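Beta-galactosidase (Bacillus circulans subsp. alkalophilus, PDB 3TTY) catalyses the hydrolysis of terminal beta-D-galactosyl residues from beta-galactosides, as a glycoside hydrolase built on a TIM barrel. Local coordinates at residues 45-50 with 126-131; 52-57 with 86-91. One frame throughout, in Å; residues are numbered along the deposited sequence.

Interaction 1 (45-50 with 126-131)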
loop_
_atom_site.group_PDB
_atom_site.type_symbol
_atom_site.label_atom_id
_atom_site.label_comp_id
_atom_site.label_asym_id
_atom_site.label_seq_id
_atom_site.Cartn_x
_atom_site.Cartn_y
_atom_site.Cartn_z
ATOM N N PHE A 45 -7.145 32.755 -6.380
ATOM C CA PHE A 45 -6.396 31.934 -7.326
ATOM C C PHE A 45 -6.255 32.563 -8.697
ATOM O O PHE A 45 -6.611 31.950 -9.705
ATOM C CB PHE A 45 -7.026 30.539 -7.446
ATOM C CG PHE A 45 -6.790 29.654 -6.237
ATOM C CD1 PHE A 45 -5.504 29.279 -5.872
ATOM C CD2 PHE A 45 -7.850 29.182 -5.484
ATOM C CE1 PHE A 45 -5.276 28.449 -4.772
ATOM C CE2 PHE A 45 -7.633 28.360 -4.375
ATOM C CZ PHE A 45 -6.340 27.993 -4.020
ATOM N N SER A 46 -5.711 33.775 -8.745
ATOM C CA SER A 46 -5.652 34.492 -10.006
ATOM C C SER A 46 -4.304 35.163 -10.220
ATOM O O SER A 46 -4.208 36.191 -10.896
ATOM C CB SER A 46 -6.783 35.520 -10.084
ATOM O OG SER A 46 -7.938 34.938 -10.651
ATOM N N TRP A 47 -3.264 34.573 -9.647
ATOM C CA TRP A 47 -1.945 35.135 -9.790
ATOM C C TRP A 47 -1.628 35.283 -11.283
ATOM O O TRP A 47 -1.254 36.359 -11.734
ATOM C CB TRP A 47 -0.918 34.271 -9.064
ATOM C CG TRP A 47 0.404 34.929 -8.884
ATOM C CD1 TRP A 47 0.903 35.993 -9.589
ATOM C CD2 TRP A 47 1.404 34.576 -7.924
ATOM N NE1 TRP A 47 2.167 36.309 -9.129
ATOM C CE2 TRP A 47 2.493 35.454 -8.108
ATOM C CE3 TRP A 47 1.495 33.587 -6.943
ATOM C CZ2 TRP A 47 3.641 35.389 -7.320
ATOM C CZ3 TRP A 47 2.638 33.518 -6.172
ATOM C CH2 TRP A 47 3.693 34.414 -6.364
ATOM N N ALA A 48 -1.827 34.223 -12.054
ATOM C CA ALA A 48 -1.505 34.268 -13.477
ATOM C C ALA A 48 -2.404 35.226 -14.266
ATOM O O ALA A 48 -1.963 35.836 -15.236
ATOM C CB ALA A 48 -1.523 32.867 -14.095
ATOM N N LYS A 49 -3.657 35.374 -13.857
ATOM C CA LYS A 49 -4.520 36.339 -14.541
ATOM C C LYS A 49 -3.996 37.761 -14.347
ATOM O O LYS A 49 -4.039 38.597 -15.250
ATOM C CB LYS A 49 -5.964 36.241 -14.052
ATOM C CG LYS A 49 -6.940 37.081 -14.886
ATOM C CD LYS A 49 -8.368 36.861 -14.446
ATOM C CE LYS A 49 -9.353 37.621 -15.343
ATOM N NZ LYS A 49 -9.112 37.422 -16.795
ATOM N N ILE A 50 -3.484 38.027 -13.158
ATOM C CA ILE A 50 -2.952 39.339 -12.854
ATOM C C ILE A 50 -1.599 39.533 -13.506
ATOM O O ILE A 50 -1.355 40.539 -14.177
ATOM C CB ILE A 50 -2.794 39.527 -11.341
ATOM C CG1 ILE A 50 -4.174 39.532 -10.670
ATOM C CG2 ILE A 50 -2.007 40.795 -11.058
ATOM C CD1 ILE A 50 -4.128 39.332 -9.169
ATOM N N LYS A 126 5.759 39.004 -2.477
ATOM C CA LYS A 126 5.806 40.297 -1.792
ATOM C C LYS A 126 5.331 41.451 -2.689
ATOM O O LYS A 126 4.499 42.261 -2.296
ATOM C CB LYS A 126 7.216 40.592 -1.288
ATOM C CG LYS A 126 7.365 41.996 -0.708
ATOM C CD LYS A 126 8.624 42.145 0.155
ATOM C CE LYS A 126 8.688 43.541 0.787
ATOM N NZ LYS A 126 9.853 43.691 1.704
ATOM N N ILE A 127 5.869 41.526 -3.898
ATOM C CA ILE A 127 5.419 42.545 -4.833
ATOM C C ILE A 127 3.906 42.482 -5.078
ATOM O O ILE A 127 3.223 43.509 -5.013
ATOM C CB ILE A 127 6.197 42.473 -6.159
ATOM C CG1 ILE A 127 7.665 42.832 -5.902
ATOM C CG2 ILE A 127 5.583 43.420 -7.195
ATOM C CD1 ILE A 127 8.553 42.796 -7.141
ATOM N N LEU A 128 3.378 41.288 -5.343
ATOM C CA LEU A 128 1.945 41.153 -5.637
ATOM C C LEU A 128 1.068 41.668 -4.488
ATOM O O LEU A 128 0.134 42.441 -4.707
ATOM C CB LEU A 128 1.572 39.710 -5.990
ATOM C CG LEU A 128 0.100 39.425 -6.310
ATOM C CD1 LEU A 128 -0.459 40.396 -7.365
ATOM C CD2 LEU A 128 -0.079 37.973 -6.752
ATOM N N ALA A 129 1.366 41.228 -3.274
ATOM C CA ALA A 129 0.636 41.673 -2.104
ATOM C C ALA A 129 0.764 43.193 -1.950
ATOM O O ALA A 129 -0.198 43.877 -1.623
ATOM C CB ALA A 129 1.161 40.961 -0.858
ATOM N N GLY A 130 1.961 43.715 -2.197
ATOM C CA GLY A 130 2.191 45.145 -2.137
ATOM C C GLY A 130 1.327 45.929 -3.108
ATOM O O GLY A 130 0.664 46.880 -2.721
ATOM N N LYS A 131 1.340 45.533 -4.375
ATOM C CA LYS A 131 0.581 46.242 -5.398
ATOM C C LYS A 131 -0.914 46.193 -5.149
ATOM O O LYS A 131 -1.614 47.159 -5.419
ATOM C CB LYS A 131 0.896 45.694 -6.792
ATOM C CG LYS A 131 2.272 46.100 -7.336
ATOM C CD LYS A 131 2.525 45.487 -8.707
ATOM C CE LYS A 131 3.791 46.050 -9.343
ATOM N NZ LYS A 131 3.690 47.519 -9.565
#

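Interaction 2 (52-57 with 86-91)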
loop_
_atom_site.group_PDB
_atom_site.type_symbol
_atom_site.label_atom_id
_atom_site.label_comp_id
_atom_site.label_asym_id
_atom_site.label_seq_id
_atom_site.Cartn_x
_atom_site.Cartn_y
_atom_site.Cartn_z
ATOM N N ARG A 52 1.322 38.162 -16.020
ATOM C CA ARG A 52 1.633 37.237 -17.112
ATOM C C ARG A 52 3.137 37.073 -17.383
ATOM O O ARG A 52 3.541 36.221 -18.174
ATOM C CB ARG A 52 0.936 37.695 -18.390
ATOM C CG ARG A 52 1.353 39.083 -18.833
ATOM C CD ARG A 52 1.456 39.155 -20.350
ATOM N NE ARG A 52 0.159 38.988 -21.000
ATOM C CZ ARG A 52 -0.048 38.311 -22.135
ATOM N NH1 ARG A 52 0.967 37.707 -22.763
ATOM N NH2 ARG A 52 -1.281 38.236 -22.641
ATOM N N ASP A 53 3.945 37.930 -16.763
ATOM C CA ASP A 53 5.401 37.857 -16.858
ATOM C C ASP A 53 6.025 38.697 -15.740
ATOM O O ASP A 53 5.306 39.242 -14.906
ATOM C CB ASP A 53 5.914 38.265 -18.248
ATOM C CG ASP A 53 5.669 39.738 -18.564
ATOM O OD1 ASP A 53 5.627 40.554 -17.614
ATOM O OD2 ASP A 53 5.521 40.074 -19.762
ATOM N N GLU A 54 7.346 38.813 -15.729
ATOM C CA GLU A 54 8.047 39.395 -14.583
ATOM C C GLU A 54 7.694 40.856 -14.369
ATOM O O GLU A 54 7.920 41.416 -13.295
ATOM C CB GLU A 54 9.566 39.255 -14.745
ATOM C CG GLU A 54 10.048 37.804 -14.832
ATOM C CD GLU A 54 10.215 37.320 -16.261
ATOM O OE1 GLU A 54 9.465 37.789 -17.138
ATOM O OE2 GLU A 54 11.121 36.484 -16.515
ATOM N N VAL A 55 7.105 41.453 -15.392
ATOM C CA VAL A 55 7.017 42.897 -15.478
ATOM C C VAL A 55 5.580 43.438 -15.631
ATOM O O VAL A 55 5.338 44.627 -15.450
ATOM C CB VAL A 55 7.921 43.353 -16.659
ATOM C CG1 VAL A 55 7.166 44.214 -17.657
ATOM C CG2 VAL A 55 9.181 44.011 -16.137
ATOM N N SER A 56 4.627 42.567 -15.947
ATOM C CA SER A 56 3.286 43.017 -16.329
ATOM C C SER A 56 2.216 42.649 -15.312
ATOM O O SER A 56 2.126 41.497 -14.901
ATOM C CB SER A 56 2.905 42.451 -17.696
ATOM O OG SER A 56 3.868 42.792 -18.677
ATOM N N TYR A 57 1.404 43.637 -14.930
ATOM C CA TYR A 57 0.325 43.463 -13.958
ATOM C C TYR A 57 -0.998 44.044 -14.482
ATOM O O TYR A 57 -1.067 45.201 -14.899
ATOM C CB TYR A 57 0.682 44.118 -12.609
ATOM C CG TYR A 57 1.898 43.515 -11.917
ATOM C CD1 TYR A 57 1.762 42.489 -10.991
ATOM C CD2 TYR A 57 3.176 43.968 -12.198
ATOM C CE1 TYR A 57 2.866 41.933 -10.367
ATOM C CE2 TYR A 57 4.293 43.416 -11.573
ATOM C CZ TYR A 57 4.127 42.407 -10.664
ATOM O OH TYR A 57 5.226 41.869 -10.049
ATOM N N PRO A 86 2.064 31.113 -11.081
ATOM C CA PRO A 86 1.786 30.966 -12.518
ATOM C C PRO A 86 2.642 29.906 -13.215
ATOM O O PRO A 86 3.796 29.688 -12.853
ATOM C CB PRO A 86 2.114 32.351 -13.084
ATOM C CG PRO A 86 1.952 33.283 -11.929
ATOM C CD PRO A 86 2.464 32.490 -10.738
ATOM N N ALA A 87 2.076 29.262 -14.229
ATOM C CA ALA A 87 2.814 28.273 -15.008
ATOM C C ALA A 87 4.108 28.851 -15.588
ATOM O O ALA A 87 5.116 28.147 -15.663
ATOM C CB ALA A 87 1.937 27.693 -16.114
ATOM N N TRP A 88 4.090 30.122 -15.997
ATOM C CA TRP A 88 5.303 30.744 -16.556
ATOM C C TRP A 88 6.381 30.916 -15.495
ATOM O O TRP A 88 7.575 30.906 -15.792
ATOM C CB TRP A 88 5.011 32.093 -17.230
ATOM C CG TRP A 88 4.574 33.200 -16.293
ATOM C CD1 TRP A 88 3.298 33.650 -16.100
ATOM C CD2 TRP A 88 5.413 34.013 -15.449
ATOM N NE1 TRP A 88 3.288 34.672 -15.179
ATOM C CE2 TRP A 88 4.572 34.917 -14.770
ATOM C CE3 TRP A 88 6.790 34.064 -15.208
ATOM C CZ2 TRP A 88 5.064 35.862 -13.865
ATOM C CZ3 TRP A 88 7.276 35.000 -14.297
ATOM C CH2 TRP A 88 6.416 35.882 -13.641
ATOM N N MET A 89 5.967 31.066 -14.250
ATOM C CA MET A 89 6.936 31.279 -13.191
ATOM C C MET A 89 7.608 29.943 -12.880
ATOM O O MET A 89 8.831 29.865 -12.702
ATOM C CB MET A 89 6.258 31.876 -11.948
ATOM C CG MET A 89 7.229 32.202 -10.816
ATOM S SD MET A 89 6.408 33.002 -9.455
ATOM C CE MET A 89 6.003 34.571 -10.186
ATOM N N ALA A 90 6.805 28.884 -12.862
ATOM C CA ALA A 90 7.341 27.546 -12.659
ATOM C C ALA A 90 8.259 27.185 -13.823
ATOM O O ALA A 90 9.295 26.561 -13.623
ATOM C CB ALA A 90 6.232 26.536 -12.525
ATOM N N LYS A 91 7.893 27.603 -15.033
ATOM C CA LYS A 91 8.695 27.292 -16.201
ATOM C C LYS A 91 10.007 28.086 -16.228
ATOM O O LYS A 91 11.078 27.521 -16.413
ATOM C CB LYS A 91 7.897 27.562 -17.481
ATOM C CG LYS A 91 8.589 27.052 -18.724
ATOM C CD LYS A 91 9.180 28.191 -19.537
ATOM C CE LYS A 91 10.017 27.666 -20.712
ATOM N NZ LYS A 91 10.538 28.772 -21.571
#

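Interaction 1 (45-50 with 126-131)
Leu128 reaches out from its helix and lays one methyl on the indole of Trp47 and the other beside Ile50. Its CB already points at 45-50. CG continues that way, anti to the backbone N (chi1 180°), and there the chain forks. CD2 takes the branch to the tryptophan: it hangs over the five-membered ring, 3.6 Å from the centroid of that Trp47 ring and only 8° off its normal, a CH-pi contact made square on the face. The methyl is therefore nearly equidistant from the pyrrole atoms, with Leu128 CD2 to Trp47 CD1 the shortest at 3.6 Å. The other branch, Leu128 CD1, meets Ile50 CG2 at 4.0 Å, a looser apolar touch.

In the TIM barrel, the contact joins the connection after strand 39-42 to helix 119-135, which comes between strands 75-79 and 142-146. The three touching side chains are buried, at the periphery of the chain where a second subunit comes in.

The indole is further held by a hydrogen bond from Trp47 NE1 to Gln51 OE1, which helps fix the ring's rotation, and by Tyr121, Tyr124 and Ala125 of the same long helix. The second subunit packs Ser188 against Trp47, and its Ser188 OG and Tyr192 OH hydrogen-bond to the backbone of Ala48.

Interaction 2 (52-57 with 86-91)
Arg52 meets Trp88 through its main chain, not its guanidinium. Its CB points away from the helix, while the peptide that follows lies over one face of the indole: Arg52 C is 3.3 Å from Trp88 NE1, and Arg52 O sits 3.3 Å above the ring plane, displaced toward the rim. This carbonyl accepts nothing from the indole despite its closeness; the N-H of Trp88 is given instead to Gln51 O, one residue earlier, a bond that helps set how the ring is turned. Glu196 of a second subunit also packs on Trp88.

At Asp53 the backbone continues across the same face. Asp53 CA stands 3.8 Å from the centroid of the six-membered ring of Trp88 and 17° off its normal, a CH-pi contact, and the next carbon along, Asp53 C, is 3.5 Å from Trp88 CZ2. Asp53 CB points away from the helix, and OD1 is bonded within its own loop.

Glu54 brings the chain to the far end of the indole. Its N approaches Trp88 CH2, and Glu54 CG lies 4.0 Å from Trp88 CZ3. Bent at chi2 (95°), the side chain carries OE2 to a hydrogen bond with Tyr93 OH, just beyond the helix.

From Val55 on, the loop folds back on Asp53. Val55 N donates to Asp53 OD1 over 2.8 Å, meeting that oxygen on its anti side, somewhat out of the carboxylate plane; Ser56 N adds a weak bond to the same atom. The bond between Asp53 and Val55 closes an Asx turn, which shapes this connection between the second strand of the TIM barrel and helix 60-71.

In the fold
Interactions 1 and 2 have centres about 10 Å apart and touch directly. Pro86 and Met89 of interaction 2 pack on the indole of Trp47, with Trp47 CD2 to Pro86 CD at 3.7 Å and Trp47 CZ2 to Met89 CE at 3.8 Å. Tyr57 lies against Ile127 and makes a cation-pi contact with Lys131. Gln51, between segments 45-50 and 52-57, ties the two contacts together through OE1 and its backbone O. Segment 45-50 leads from the pocket: Phe45, which takes no part in the contact with 126-131, touches the galactose, and the side chain of Trp47 is about 14 Å from it. Both contacts also border the second subunit, whose Trp187 meets the ring of Phe45.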